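Side-chain contact in oxidase (Sinorhizobium meliloti, PDB 4FFU), which carries a MaoC-like domain and may have monoamine oxidase activity, though its substrate and reaction remain uncertain: residues 62-65 with 70-73. Sequence-based numbering, arbitrary orientation. Where two conformers were deposited one is given.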
ATOM      1  N   PHE I  62      12.611   8.026  -5.292  1.00 13.58           N
ATOM      2  CA  PHE I  62      12.804   8.395  -3.886  1.00 14.22           C
ATOM      3  C   PHE I  62      13.677   9.652  -3.779  1.00 14.76           C
ATOM      4  O   PHE I  62      14.346   9.862  -2.760  1.00 15.47           O
ATOM      5  CB  PHE I  62      13.448   7.231  -3.088  1.00 15.15           C
ATOM      6  CG  PHE I  62      12.483   6.127  -2.791  1.00 16.10           C
ATOM      7  CD1 PHE I  62      12.165   5.182  -3.762  1.00 15.93           C
ATOM      8  CD2 PHE I  62      11.851   6.071  -1.546  1.00 17.06           C
ATOM      9  CE1 PHE I  62      11.234   4.185  -3.495  1.00 15.73           C
ATOM     10  CE2 PHE I  62      10.929   5.067  -1.267  1.00 17.09           C
ATOM     11  CZ  PHE I  62      10.638   4.126  -2.246  1.00 15.58           C
ATOM     12  N   PHE I  63      13.657  10.487  -4.808  1.00 15.44           N
ATOM     13  CA  PHE I  63      14.528  11.681  -4.779  1.00 18.07           C
ATOM     14  C   PHE I  63      14.266  12.504  -3.539  1.00 16.96           C
ATOM     15  O   PHE I  63      13.104  12.652  -3.139  1.00 15.59           O
ATOM     16  CB  PHE I  63      14.320  12.532  -6.012  1.00 20.98           C
ATOM     17  CG  PHE I  63      15.055  12.022  -7.209  1.00 27.68           C
ATOM     18  CD1 PHE I  63      16.341  11.497  -7.074  1.00 31.57           C
ATOM     19  CD2 PHE I  63      14.464  12.055  -8.473  1.00 29.02           C
ATOM     20  CE1 PHE I  63      17.027  11.029  -8.182  1.00 33.42           C
ATOM     21  CE2 PHE I  63      15.143  11.581  -9.587  1.00 31.17           C
ATOM     22  CZ  PHE I  63      16.426  11.072  -9.436  1.00 32.79           C
ATOM     23  N   PRO I  64      15.341  13.064  -2.939  1.00 17.23           N
ATOM     24  CA  PRO I  64      15.210  13.766  -1.659  1.00 16.97           C
ATOM     25  C   PRO I  64      14.334  15.024  -1.701  1.00 16.46           C
ATOM     26  O   PRO I  64      13.747  15.383  -0.669  1.00 15.82           O
ATOM     27  CB  PRO I  64      16.662  14.071  -1.263  1.00 19.87           C
ATOM     28  CG  PRO I  64      17.426  13.998  -2.532  1.00 20.85           C
ATOM     29  CD  PRO I  64      16.749  12.918  -3.339  1.00 19.00           C
ATOM     30  N   HIS I  65      14.176  15.648  -2.872  1.00 17.13           N
ATOM     31  CA  HIS I  65      13.192  16.725  -3.075  0.50 17.60           C
ATOM     32  C   HIS I  65      11.783  16.300  -2.693  1.00 16.98           C
ATOM     33  O   HIS I  65      10.940  17.116  -2.318  1.00 16.61           O
ATOM     34  CB  HIS I  65      13.181  17.150  -4.541  0.50 18.63           C
ATOM     35  CG  HIS I  65      14.523  17.562  -5.053  0.50 20.18           C
ATOM     36  ND1 HIS I  65      15.513  16.653  -5.365  0.50 21.14           N
ATOM     37  CD2 HIS I  65      15.034  18.784  -5.323  0.50 20.71           C
ATOM     38  CE1 HIS I  65      16.582  17.304  -5.791  0.50 21.78           C
ATOM     39  NE2 HIS I  65      16.320  18.597  -5.770  0.50 20.70           N
ATOM     40  N   GLU I  70      14.595  17.272   5.596  1.00 17.14           N
ATOM     41  CA  GLU I  70      15.753  18.088   5.977  1.00 18.26           C
ATOM     42  C   GLU I  70      16.409  18.738   4.753  1.00 17.57           C
ATOM     43  O   GLU I  70      16.637  19.936   4.735  1.00 17.36           O
ATOM     44  CB  GLU I  70      16.780  17.261   6.761  1.00 20.16           C
ATOM     45  CG  GLU I  70      16.277  16.706   8.095  1.00 21.75           C
ATOM     46  CD  GLU I  70      15.961  17.775   9.145  1.00 24.94           C
ATOM     47  OE1 GLU I  70      16.463  18.911   9.066  1.00 26.51           O
ATOM     48  OE2 GLU I  70      15.190  17.476  10.076  1.00 24.86           O
ATOM     49  N   PHE I  71      16.647  17.943   3.716  1.00 17.48           N
ATOM     50  CA  PHE I  71      17.217  18.446   2.477  1.00 17.92           C
ATOM     51  C   PHE I  71      16.285  19.483   1.878  1.00 17.16           C
ATOM     52  O   PHE I  71      16.733  20.511   1.346  1.00 16.56           O
ATOM     53  CB  PHE I  71      17.420  17.296   1.490  1.00 19.24           C
ATOM     54  CG  PHE I  71      17.691  17.748   0.080  1.00 20.53           C
ATOM     55  CD1 PHE I  71      18.946  18.250  -0.279  1.00 22.94           C
ATOM     56  CD2 PHE I  71      16.697  17.701  -0.874  1.00 20.63           C
ATOM     57  CE1 PHE I  71      19.188  18.678  -1.586  1.00 23.30           C
ATOM     58  CE2 PHE I  71      16.933  18.128  -2.176  1.00 22.53           C
ATOM     59  CZ  PHE I  71      18.184  18.618  -2.529  1.00 22.73           C
ATOM     60  N   ALA I  72      14.975  19.220   1.960  1.00 16.40           N
ATOM     61  CA  ALA I  72      14.005  20.125   1.351  1.00 16.68           C
ATOM     62  C   ALA I  72      14.000  21.536   1.967  1.00 17.93           C
ATOM     63  O   ALA I  72      13.571  22.502   1.309  1.00 18.93           O
ATOM     64  CB  ALA I  72      12.620  19.496   1.390  1.00 16.96           C
ATOM     65  N   LYS I  73      14.465  21.665   3.213  1.00 17.55           N
ATOM     66  CA  LYS I  73      14.639  23.009   3.842  1.00 18.17           C
ATOM     67  C   LYS I  73      15.610  23.887   3.046  1.00 18.71           C
ATOM     68  O   LYS I  73      15.531  25.115   3.100  1.00 19.45           O
ATOM     69  CB  LYS I  73      15.107  22.901   5.300  1.00 18.49           C
ATOM     70  CG  LYS I  73      14.091  22.322   6.268  1.00 19.39           C
ATOM     71  CD  LYS I  73      14.745  21.909   7.576  1.00 21.74           C
ATOM     72  CE  LYS I  73      13.768  21.236   8.532  1.00 24.38           C
ATOM     73  NZ  LYS I  73      14.420  20.984   9.855  1.00 27.28           N
TER
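Two short helices, 64-67 and 69-72, follow one another in the MaoC-like domain, and Phe71 of the second packs on Pro64 and His65 of the first. Phe71 carries the contact. Its CG lies anti to the backbone N (chi1 166°), and this turns the ring toward helix 64-67.

Phe71 and His65 form an edge-to-face pair. The Phe71 edge points at the imidazole face, with centroids 4.9 Å apart and planes at 79°. Phe71 CE2 stands over the middle of the His65 ring, 3.6 Å above its plane. It is therefore almost equally far from all five ring atoms. Phe71 CZ also approaches, 3.7 Å from His65 NE2. Two conformers are modelled for His65; the stack described is that of one of them, so its details are somewhat doubtful.

Pro64 meets Phe71 differently. Pro64 CB is 3.7 Å from Phe71 CD2, while Pro64 CG sits over one face of the phenyl ring, offset toward its rim. The Pro64 part is apolar; no hydrogen bond joins the two segments.

With an alanine here instead of Phe71, the His65 face would probably lose its aromatic partner and Pro64 the ring it packs against.

Asp68 OD1 accepts from Phe71 N at the start of helix 69-72, and Phe71 O accepts from Thr74 OG1. Glu26 of a second subunit packs on Phe71, and Ile99 of that subunit on His65, so the pair lies near a subunit interface. Lys73 NZ makes a 3.0 Å salt bridge with Glu70 OE1.

Asp-Phe-Phe-Pro-His-His, from Asp61, resembles the Asp-x-Asn-Pro-x-His hydratase motif, with Phe63 at the Asn position, His65 at the second x and the next residue at the His position. The two helices form a projection far from the chain centre, consistent with the overhang of hydratase-type hot-dog relatives.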